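Long-range contacts in teicoplanin pseudoaglycone deacetylases Orf2 (Actinoplanes teichomyceticus, PDB 3DFM), which probably acts as a zinc-binding amide hydrolase of the PIG-L family, removing the acetyl group from the teicoplanin pseudoaglycone: residues A[39-44]-A[89-94]; A[54-59]-A[98-103]; A[184-189]-A[261-266]. All coordinates share one frame; numbering follows the deposited sequence.

Contact 1 of 3, residues A[39-44]-A[89-94]. With ZN (zinc ion), chain D.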
loop_
_atom_site.group_PDB
_atom_site.type_symbol
_atom_site.label_atom_id
_atom_site.label_comp_id
_atom_site.label_asym_id
_atom_site.label_seq_id
_atom_site.Cartn_x
_atom_site.Cartn_y
_atom_site.Cartn_z
ATOM N N LEU A 39 7.413 -8.191 8.897
ATOM C CA LEU A 39 5.977 -8.443 8.821
ATOM C C LEU A 39 5.301 -7.421 7.914
ATOM O O LEU A 39 5.493 -6.228 8.096
ATOM C CB LEU A 39 5.358 -8.385 10.218
ATOM C CG LEU A 39 3.844 -8.592 10.292
ATOM C CD1 LEU A 39 3.442 -9.982 9.795
ATOM C CD2 LEU A 39 3.349 -8.373 11.704
ATOM N N VAL A 40 4.534 -7.899 6.930
ATOM C CA VAL A 40 3.768 -7.014 6.029
ATOM C C VAL A 40 2.274 -7.122 6.344
ATOM O O VAL A 40 1.612 -8.091 5.979
ATOM C CB VAL A 40 4.010 -7.325 4.530
ATOM C CG1 VAL A 40 3.228 -6.338 3.640
ATOM C CG2 VAL A 40 5.502 -7.285 4.186
ATOM N N TYR A 41 1.771 -6.114 7.040
ATOM C CA TYR A 41 0.378 -6.015 7.426
ATOM C C TYR A 41 -0.332 -5.139 6.395
ATOM O O TYR A 41 0.119 -4.029 6.110
ATOM C CB TYR A 41 0.277 -5.394 8.831
ATOM C CG TYR A 41 -1.095 -4.864 9.216
ATOM C CD1 TYR A 41 -2.184 -5.725 9.356
ATOM C CD2 TYR A 41 -1.300 -3.504 9.438
ATOM C CE1 TYR A 41 -3.456 -5.245 9.711
ATOM C CE2 TYR A 41 -2.564 -3.007 9.789
ATOM C CZ TYR A 41 -3.637 -3.884 9.918
ATOM O OH TYR A 41 -4.891 -3.416 10.258
ATOM N N THR A 42 -1.423 -5.655 5.837
ATOM C CA THR A 42 -2.214 -4.919 4.844
ATOM C C THR A 42 -3.512 -4.456 5.494
ATOM O O THR A 42 -4.276 -5.271 6.010
ATOM C CB THR A 42 -2.480 -5.800 3.582
ATOM O OG1 THR A 42 -1.222 -6.047 2.936
ATOM C CG2 THR A 42 -3.421 -5.079 2.580
ATOM N N VAL A 43 -3.753 -3.145 5.471
ATOM C CA VAL A 43 -4.932 -2.568 6.118
ATOM C C VAL A 43 -6.249 -2.988 5.452
ATOM O O VAL A 43 -7.095 -3.612 6.088
ATOM C CB VAL A 43 -4.832 -1.028 6.183
ATOM C CG1 VAL A 43 -6.072 -0.442 6.808
ATOM C CG2 VAL A 43 -3.587 -0.602 6.969
ATOM N N PHE A 44 -6.408 -2.649 4.170
ATOM C CA PHE A 44 -7.658 -2.890 3.459
ATOM C C PHE A 44 -7.762 -4.292 2.857
ATOM O O PHE A 44 -7.877 -4.470 1.648
ATOM C CB PHE A 44 -7.967 -1.746 2.451
ATOM C CG PHE A 44 -8.173 -0.444 3.123
ATOM C CD1 PHE A 44 -9.380 -0.156 3.734
ATOM C CD2 PHE A 44 -7.128 0.459 3.253
ATOM C CE1 PHE A 44 -9.562 1.034 4.412
ATOM C CE2 PHE A 44 -7.308 1.667 3.935
ATOM C CZ PHE A 44 -8.520 1.944 4.520
ATOM N N ALA A 89 6.705 -12.517 6.317
ATOM C CA ALA A 89 5.405 -12.864 6.862
ATOM C C ALA A 89 4.350 -11.849 6.440
ATOM O O ALA A 89 4.677 -10.715 6.093
ATOM C CB ALA A 89 5.485 -12.910 8.380
ATOM N N HIS A 90 3.088 -12.269 6.532
ATOM C CA HIS A 90 1.933 -11.447 6.213
ATOM C C HIS A 90 0.944 -11.403 7.364
ATOM O O HIS A 90 0.882 -12.326 8.196
ATOM C CB HIS A 90 1.195 -12.006 4.999
ATOM C CG HIS A 90 0.558 -13.338 5.231
ATOM N ND1 HIS A 90 1.257 -14.525 5.133
ATOM C CD2 HIS A 90 -0.718 -13.678 5.542
ATOM C CE1 HIS A 90 0.446 -15.534 5.393
ATOM N NE2 HIS A 90 -0.759 -15.050 5.630
ATOM N N ARG A 91 0.142 -10.344 7.371
ATOM C CA ARG A 91 -0.989 -10.220 8.280
ATOM C C ARG A 91 -2.085 -9.440 7.563
ATOM O O ARG A 91 -1.847 -8.323 7.136
ATOM C CB ARG A 91 -0.576 -9.491 9.554
ATOM C CG ARG A 91 -1.658 -9.505 10.634
ATOM C CD ARG A 91 -1.120 -8.989 11.969
ATOM N NE ARG A 91 -2.192 -8.787 12.951
ATOM C CZ ARG A 91 -2.052 -9.024 14.256
ATOM N NH1 ARG A 91 -0.900 -9.491 14.730
ATOM N NH2 ARG A 91 -3.059 -8.805 15.091
ATOM N N HIS A 92 -3.265 -10.034 7.420
ATOM C CA HIS A 92 -4.371 -9.392 6.710
ATOM C C HIS A 92 -5.389 -8.722 7.630
ATOM O O HIS A 92 -6.053 -9.378 8.445
ATOM C CB HIS A 92 -5.049 -10.372 5.750
ATOM C CG HIS A 92 -4.146 -10.852 4.657
ATOM N ND1 HIS A 92 -4.235 -12.113 4.111
ATOM C CD2 HIS A 92 -3.113 -10.242 4.032
ATOM C CE1 HIS A 92 -3.319 -12.246 3.166
ATOM N NE2 HIS A 92 -2.618 -11.126 3.107
ATOM N N GLY A 93 -5.481 -7.407 7.486
ATOM C CA GLY A 93 -6.389 -6.590 8.261
ATOM C C GLY A 93 -7.865 -6.769 7.989
ATOM O O GLY A 93 -8.279 -7.342 6.962
ATOM N N ARG A 94 -8.658 -6.200 8.886
ATOM C CA ARG A 94 -10.116 -6.313 8.851
ATOM C C ARG A 94 -10.854 -5.240 8.022
ATOM O O ARG A 94 -12.068 -5.345 7.848
ATOM C CB ARG A 94 -10.649 -6.247 10.282
ATOM C CG ARG A 94 -10.539 -4.843 10.884
ATOM C CD ARG A 94 -11.113 -4.818 12.264
ATOM N NE ARG A 94 -10.739 -3.629 13.029
ATOM C CZ ARG A 94 -11.508 -2.557 13.210
ATOM N NH1 ARG A 94 -12.706 -2.461 12.633
ATOM N NH2 ARG A 94 -11.049 -1.561 13.949
HETATM ZN ZN ZN D . -2.307 -16.178 6.720
#

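Contact 2 of 3, residues A[54-59]-A[98-103]. With SO4 (sulfate ion), chain H.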
loop_
_atom_site.group_PDB
_atom_site.type_symbol
_atom_site.label_atom_id
_atom_site.label_comp_id
_atom_site.label_asym_id
_atom_site.label_seq_id
_atom_site.Cartn_x
_atom_site.Cartn_y
_atom_site.Cartn_z
ATOM N N PRO A 54 -22.455 -2.600 -7.855
ATOM C CA PRO A 54 -22.058 -2.585 -9.273
ATOM C C PRO A 54 -20.594 -2.214 -9.522
ATOM O O PRO A 54 -19.951 -2.843 -10.359
ATOM C CB PRO A 54 -22.975 -1.521 -9.884
ATOM C CG PRO A 54 -24.192 -1.554 -9.021
ATOM C CD PRO A 54 -23.675 -1.802 -7.622
ATOM N N ALA A 55 -20.075 -1.207 -8.812
ATOM C CA ALA A 55 -18.688 -0.778 -8.996
ATOM C C ALA A 55 -17.683 -1.863 -8.580
ATOM O O ALA A 55 -16.652 -2.034 -9.236
ATOM C CB ALA A 55 -18.417 0.506 -8.238
ATOM N N ALA A 56 -17.993 -2.588 -7.503
ATOM C CA ALA A 56 -17.174 -3.709 -7.046
ATOM C C ALA A 56 -17.226 -4.852 -8.056
ATOM O O ALA A 56 -16.195 -5.414 -8.431
ATOM C CB ALA A 56 -17.634 -4.183 -5.671
ATOM N N GLN A 57 -18.434 -5.170 -8.508
ATOM C CA GLN A 57 -18.650 -6.215 -9.502
ATOM C C GLN A 57 -17.831 -5.951 -10.757
ATOM O O GLN A 57 -17.191 -6.860 -11.293
ATOM C CB GLN A 57 -20.136 -6.333 -9.842
ATOM C CG GLN A 57 -20.987 -6.860 -8.710
ATOM C CD GLN A 57 -22.451 -6.962 -9.082
ATOM O OE1 GLN A 57 -22.800 -7.445 -10.162
ATOM N NE2 GLN A 57 -23.318 -6.516 -8.186
ATOM N N ARG A 58 -17.847 -4.703 -11.212
ATOM C CA ARG A 58 -17.031 -4.279 -12.342
ATOM C C ARG A 58 -15.535 -4.474 -12.058
ATOM O O ARG A 58 -14.829 -5.096 -12.854
ATOM C CB ARG A 58 -17.339 -2.829 -12.697
ATOM C CG ARG A 58 -16.653 -2.358 -13.964
ATOM C CD ARG A 58 -16.532 -0.850 -13.989
ATOM N NE ARG A 58 -15.395 -0.409 -14.802
ATOM C CZ ARG A 58 -14.166 -0.199 -14.332
ATOM N NH1 ARG A 58 -13.890 -0.404 -13.045
ATOM N NH2 ARG A 58 -13.202 0.215 -15.150
HETATM N N MSE A 59 -15.057 -3.964 -10.924
HETATM C CA MSE A 59 -13.666 -4.208 -10.502
HETATM C C MSE A 59 -13.293 -5.690 -10.507
HETATM O O MSE A 59 -12.209 -6.053 -10.964
HETATM C CB MSE A 59 -13.377 -3.603 -9.120
HETATM C CG MSE A 59 -13.044 -2.138 -9.151
HETATM SE SE MSE A 59 -11.448 -1.738 -10.216
HETATM C CE MSE A 59 -10.073 -1.754 -8.828
ATOM N N SER A 98 -12.303 0.374 -0.306
ATOM C CA SER A 98 -13.249 1.416 -0.735
ATOM C C SER A 98 -14.513 0.904 -1.475
ATOM O O SER A 98 -15.616 1.407 -1.229
ATOM C CB SER A 98 -12.529 2.464 -1.588
ATOM O OG SER A 98 -12.198 1.898 -2.847
ATOM N N ILE A 99 -14.358 -0.088 -2.350
ATOM C CA ILE A 99 -15.488 -0.596 -3.172
ATOM C C ILE A 99 -16.491 -1.439 -2.388
ATOM O O ILE A 99 -17.539 -1.833 -2.914
ATOM C CB ILE A 99 -15.026 -1.438 -4.411
ATOM C CG1 ILE A 99 -13.918 -2.427 -4.031
ATOM C CG2 ILE A 99 -14.584 -0.545 -5.575
ATOM C CD1 ILE A 99 -13.740 -3.567 -5.043
ATOM N N TYR A 100 -16.167 -1.738 -1.137
ATOM C CA TYR A 100 -17.043 -2.534 -0.293
ATOM C C TYR A 100 -17.687 -1.725 0.853
ATOM O O TYR A 100 -18.610 -2.209 1.497
ATOM C CB TYR A 100 -16.294 -3.757 0.275
ATOM C CG TYR A 100 -15.551 -4.588 -0.756
ATOM C CD1 TYR A 100 -16.224 -5.150 -1.857
ATOM C CD2 TYR A 100 -14.191 -4.825 -0.626
ATOM C CE1 TYR A 100 -15.545 -5.915 -2.805
ATOM C CE2 TYR A 100 -13.500 -5.590 -1.563
ATOM C CZ TYR A 100 -14.188 -6.133 -2.653
ATOM O OH TYR A 100 -13.499 -6.883 -3.575
ATOM N N ARG A 101 -17.199 -0.515 1.104
ATOM C CA ARG A 101 -17.687 0.303 2.220
ATOM C C ARG A 101 -19.001 1.011 1.881
ATOM O O ARG A 101 -19.244 1.379 0.718
ATOM C CB ARG A 101 -16.633 1.330 2.664
ATOM C CG ARG A 101 -15.326 0.711 3.120
ATOM C CD ARG A 101 -14.495 1.635 4.024
ATOM N NE ARG A 101 -13.951 2.822 3.359
ATOM C CZ ARG A 101 -12.846 2.864 2.618
ATOM N NH1 ARG A 101 -12.136 1.777 2.389
ATOM N NH2 ARG A 101 -12.437 4.015 2.100
ATOM N N LYS A 102 -19.856 1.157 2.897
ATOM C CA LYS A 102 -21.073 1.958 2.792
ATOM C C LYS A 102 -20.943 3.200 3.652
ATOM O O LYS A 102 -20.139 3.242 4.584
ATOM C CB LYS A 102 -22.316 1.167 3.207
ATOM C CG LYS A 102 -22.737 0.136 2.198
ATOM C CD LYS A 102 -24.177 -0.324 2.393
ATOM C CE LYS A 102 -24.566 -1.290 1.285
ATOM N NZ LYS A 102 -25.972 -1.779 1.374
ATOM N N LEU A 103 -21.725 4.219 3.326
ATOM C CA LEU A 103 -21.744 5.441 4.103
ATOM C C LEU A 103 -22.797 5.305 5.210
ATOM O O LEU A 103 -23.657 4.418 5.136
ATOM C CB LEU A 103 -22.047 6.629 3.190
ATOM C CG LEU A 103 -21.153 6.872 1.966
ATOM C CD1 LEU A 103 -21.640 8.085 1.200
ATOM C CD2 LEU A 103 -19.707 7.036 2.371
HETATM S S SO4 H . -9.258 0.558 -4.748
HETATM O O1 SO4 H . -10.437 -0.175 -5.182
HETATM O O2 SO4 H . -9.555 1.173 -3.494
HETATM O O3 SO4 H . -8.188 -0.425 -4.770
HETATM O O4 SO4 H . -8.977 1.621 -5.683
#

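Contact 3 of 3, residues A[184-189]-A[261-266]. With ZN (zinc ion), chain E.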
loop_
_atom_site.group_PDB
_atom_site.type_symbol
_atom_site.label_atom_id
_atom_site.label_comp_id
_atom_site.label_asym_id
_atom_site.label_seq_id
_atom_site.Cartn_x
_atom_site.Cartn_y
_atom_site.Cartn_z
ATOM N N LEU A 184 8.452 6.502 4.929
ATOM C CA LEU A 184 7.456 6.320 3.867
ATOM C C LEU A 184 8.145 5.919 2.563
ATOM O O LEU A 184 9.152 6.506 2.203
ATOM C CB LEU A 184 6.599 7.579 3.660
ATOM C CG LEU A 184 5.955 8.196 4.912
ATOM C CD1 LEU A 184 5.218 9.474 4.560
ATOM C CD2 LEU A 184 5.029 7.227 5.637
ATOM N N TRP A 185 7.591 4.920 1.877
ATOM C CA TRP A 185 8.062 4.526 0.557
ATOM C C TRP A 185 7.377 5.348 -0.533
ATOM O O TRP A 185 6.290 5.875 -0.334
ATOM C CB TRP A 185 7.849 3.027 0.308
ATOM C CG TRP A 185 6.411 2.510 0.268
ATOM C CD1 TRP A 185 5.410 2.869 -0.617
ATOM C CD2 TRP A 185 5.860 1.486 1.101
ATOM N NE1 TRP A 185 4.266 2.154 -0.345
ATOM C CE2 TRP A 185 4.520 1.290 0.698
ATOM C CE3 TRP A 185 6.372 0.712 2.161
ATOM C CZ2 TRP A 185 3.677 0.355 1.323
ATOM C CZ3 TRP A 185 5.524 -0.216 2.788
ATOM C CH2 TRP A 185 4.193 -0.380 2.368
ATOM N N GLU A 186 8.037 5.454 -1.679
ATOM C CA GLU A 186 7.460 6.109 -2.832
ATOM C C GLU A 186 6.485 5.140 -3.482
ATOM O O GLU A 186 6.893 4.060 -3.925
ATOM C CB GLU A 186 8.574 6.478 -3.806
ATOM C CG GLU A 186 8.080 7.130 -5.078
ATOM C CD GLU A 186 9.207 7.401 -6.065
ATOM O OE1 GLU A 186 10.121 6.552 -6.208
ATOM O OE2 GLU A 186 9.163 8.466 -6.704
ATOM N N ASP A 187 5.209 5.525 -3.537
ATOM C CA ASP A 187 4.147 4.655 -4.081
ATOM C C ASP A 187 4.386 4.311 -5.549
ATOM O O ASP A 187 4.502 5.213 -6.387
ATOM C CB ASP A 187 2.769 5.315 -3.953
ATOM C CG ASP A 187 2.468 5.805 -2.538
ATOM O OD1 ASP A 187 1.493 5.320 -1.928
ATOM O OD2 ASP A 187 3.216 6.665 -2.040
ATOM N N LEU A 188 4.446 3.015 -5.862
ATOM C CA LEU A 188 4.579 2.569 -7.256
ATOM C C LEU A 188 3.414 1.675 -7.667
ATOM O O LEU A 188 2.894 0.919 -6.838
ATOM C CB LEU A 188 5.910 1.844 -7.468
ATOM C CG LEU A 188 7.208 2.614 -7.240
ATOM C CD1 LEU A 188 8.388 1.654 -7.377
ATOM C CD2 LEU A 188 7.342 3.793 -8.184
ATOM N N PRO A 189 3.004 1.730 -8.953
ATOM C CA PRO A 189 3.571 2.552 -10.028
ATOM C C PRO A 189 3.121 4.022 -10.035
ATOM O O PRO A 189 3.507 4.760 -10.943
ATOM C CB PRO A 189 3.094 1.834 -11.299
ATOM C CG PRO A 189 1.810 1.228 -10.934
ATOM C CD PRO A 189 1.899 0.885 -9.440
ATOM N N GLY A 261 16.688 0.200 -7.046
ATOM C CA GLY A 261 16.560 0.805 -5.738
ATOM C C GLY A 261 15.194 1.408 -5.529
ATOM O O GLY A 261 14.452 1.641 -6.483
ATOM N N GLU A 262 14.873 1.649 -4.264
ATOM C CA GLU A 262 13.580 2.187 -3.893
ATOM C C GLU A 262 13.780 3.421 -3.030
ATOM O O GLU A 262 14.628 3.429 -2.126
ATOM C CB GLU A 262 12.754 1.118 -3.165
ATOM C CG GLU A 262 12.233 0.008 -4.096
ATOM C CD GLU A 262 12.048 -1.329 -3.405
ATOM O OE1 GLU A 262 11.392 -2.196 -4.005
ATOM O OE2 GLU A 262 12.538 -1.522 -2.262
ATOM N N THR A 263 12.993 4.457 -3.330
ATOM C CA THR A 263 12.997 5.734 -2.604
ATOM C C THR A 263 12.133 5.671 -1.334
ATOM O O THR A 263 10.959 5.292 -1.382
ATOM C CB THR A 263 12.465 6.864 -3.522
ATOM O OG1 THR A 263 13.315 6.995 -4.672
ATOM C CG2 THR A 263 12.412 8.197 -2.801
ATOM N N THR A 264 12.744 6.020 -0.201
ATOM C CA THR A 264 12.014 6.228 1.053
ATOM C C THR A 264 12.418 7.570 1.688
ATOM O O THR A 264 13.510 8.094 1.429
ATOM C CB THR A 264 12.241 5.085 2.084
ATOM O OG1 THR A 264 13.634 4.987 2.397
ATOM C CG2 THR A 264 11.765 3.735 1.535
ATOM N N TRP A 265 11.523 8.110 2.512
ATOM C CA TRP A 265 11.764 9.321 3.291
ATOM C C TRP A 265 11.447 9.039 4.773
ATOM O O TRP A 265 10.407 8.448 5.080
ATOM C CB TRP A 265 10.822 10.438 2.852
ATOM C CG TRP A 265 10.905 10.885 1.428
ATOM C CD1 TRP A 265 11.636 11.924 0.939
ATOM C CD2 TRP A 265 10.186 10.337 0.317
ATOM N NE1 TRP A 265 11.432 12.057 -0.418
ATOM C CE2 TRP A 265 10.546 11.092 -0.827
ATOM C CE3 TRP A 265 9.272 9.286 0.176
ATOM C CZ2 TRP A 265 10.027 10.823 -2.101
ATOM C CZ3 TRP A 265 8.745 9.026 -1.101
ATOM C CH2 TRP A 265 9.134 9.785 -2.215
ATOM N N PRO A 266 12.306 9.513 5.698
ATOM C CA PRO A 266 11.930 9.413 7.114
ATOM C C PRO A 266 10.850 10.442 7.414
ATOM O O PRO A 266 10.823 11.493 6.777
ATOM C CB PRO A 266 13.223 9.769 7.850
ATOM C CG PRO A 266 13.955 10.691 6.902
ATOM C CD PRO A 266 13.617 10.167 5.514
HETATM ZN ZN ZN E . 10.782 8.789 -7.895
HETATM O O HOH W 1 11.022 4.062 -5.616
HETATM O O HOH W 2 12.279 10.065 -6.311
#

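Contact 1 of 3, residues A[39-44]-A[89-94]
The carbonyl oxygen of Arg-91 is gripped by two groups of residues 39-44. The amide of Thr-42 donates to it (N to Arg-91 O, 3.0 Å), and the CA-H of Tyr-41 adds a weaker contact (CA to Arg-91 O, 3.2 Å). The atom belongs to a parallel beta ladder joining strand 89-92, outermost in the mixed sheet of this Rossmann-like fold, to strand 37-42. Val-40 serves the ladder twice, donating to Ala-89 O and accepting from Arg-91 N, and Gly-93 N extends it past the strand by bonding to Thr-42 O at 2.9 Å.

On the face of the sheet carrying Leu-39, Tyr-41 and Arg-91, Tyr-41 CG lies anti to the backbone N (chi1 163°), which lays the ring alongside residues 91-93, with CE1 3.5 Å from Gly-93 CA. The extended Arg-91 chain crosses the ring at a slant, CG lying 4.0 Å from Tyr-41 CD1, and continues to a salt bridge with Glu-146 of helix 126-147; its guanidinium stands 85° from the ring. On the opposite face, with Val-40 and Thr-42, His-92 is hydrogen-bonded to Asp-79 of helix 71-86, while His-90 NE2 binds a zinc ion at 2.2 Å.

Contact 2 of 3, residues A[54-59]-A[98-103]
The methyl group of Ala-56 is the bump at the centre of this contact, a small knob on helix 54-62 that enters a shallow hollow in the loop at Ile-99 and Tyr-100. The hollow is lined by Ile-99 O, 3.6 Å from Ala-56 CB, by Ile-99 CB, and by Tyr-100 CE1, 3.9 Å from the same methyl. A second fit runs the other way: Ile-99 CD1 lies against the helix surface between Ala-56 CA (4.0 Å) and Met-59 CB (4.1 Å), residues about one turn apart. The isoleucine reaches it because CG1 stands between backbone N and carbonyl carbon (chi1 44°), which also sets CG1 3.8 Å above the centre of the Tyr-100 ring, within its own segment. The ring is thus backed by Ile-99 on one face, and its hydroxyl is hydrogen-bonded to His-60 farther along the helix.

Met-59, present as selenomethionine, bends along its chain and brings CE to 4.0 Å from O1 of a sulfate, probably from the crystallisation liquor. Ser-98 OG donates to sulfate O2 (2.8 Å), and His-161 is a further partner. Between residues 54-59 and 98-103 the contact is apolar and rests on matching shape; polar ties such as Tyr-100 to His-60 lie just outside it, and the charged partners lie at its margin, where Arg-101 forms a salt bridge with Asp-163 and Tyr-100 lies close to Asp-97, both zinc-binding.

Contact 3 of 3, residues A[184-189]-A[261-266]
Strands 182-185 and 263-269 run antiparallel here, Leu-184 and Trp-265 forming a hydrogen-bonded pair (Leu-184 N to Trp-265 O 2.8 Å, and Trp-265 N to Leu-184 O 2.9 Å) and Trp-185 and Thr-264 the following non-hydrogen-bonded pair. Glu-186 N continues the pattern beyond the first strand by bonding to Thr-263 O.

The Trp-265 indole presents its six-membered edge to the opposing backbone: CE3 lies 3.4 Å from Leu-184 O, and CZ3 is 3.6 Å from Glu-186 CA. Thr-263 CG2 lies above one face of the same indole, toward its rim. Beyond that edge the glutamate runs out extended, CG anti to the backbone N (chi1 178°), and its carboxylate stands nearly perpendicular to the indole plane, at 89°. Glu-186 OE2 binds a zinc ion at 2.0 Å, which His-250 and a water also ligate. The other oxygen, Glu-186 OE1, accepts a bond from a second water (2.7 Å), and that water in turn accepts from Thr-263 N, so the water bridges the carboxylate to the backbone of strand 263-269.

On the other side of the sheet, Trp-185 packs against Ala-20, Ser-23 and Phe-24 of helix 19-33 and beside Val-153 and Cys-155 of strand 151-155. Trp-265 and Thr-263 instead touch strand 204-211, at the outer edge of the sheet.

In the fold
The mixed seven-stranded sheet unites contacts 1 and 3. Contact 1 pairs the outermost strand 89-92 with 37-42, and contact 3 joins 182-185 to the antiparallel 263-269; their centres lie about 19 Å apart on opposite sides of the chain's centre, with strands 9-14 and 151-155 between. Contact 2 stands beyond the strand ends, its centre about 21 Å from that of contact 1 and 28 Å from that of contact 3. Contacts 1 and 2 interlock along the chain, their segments alternating, and touch where Phe-44 CE1 packs on Arg-101 NH1 at 3.4 Å; contact 3 follows later. Contacts 1 and 2 border the zinc site of His-16, Asp-97 and Asp-163, consistent with a metal-dependent deacetylase, while Glu-186 of contact 3 binds a separate zinc.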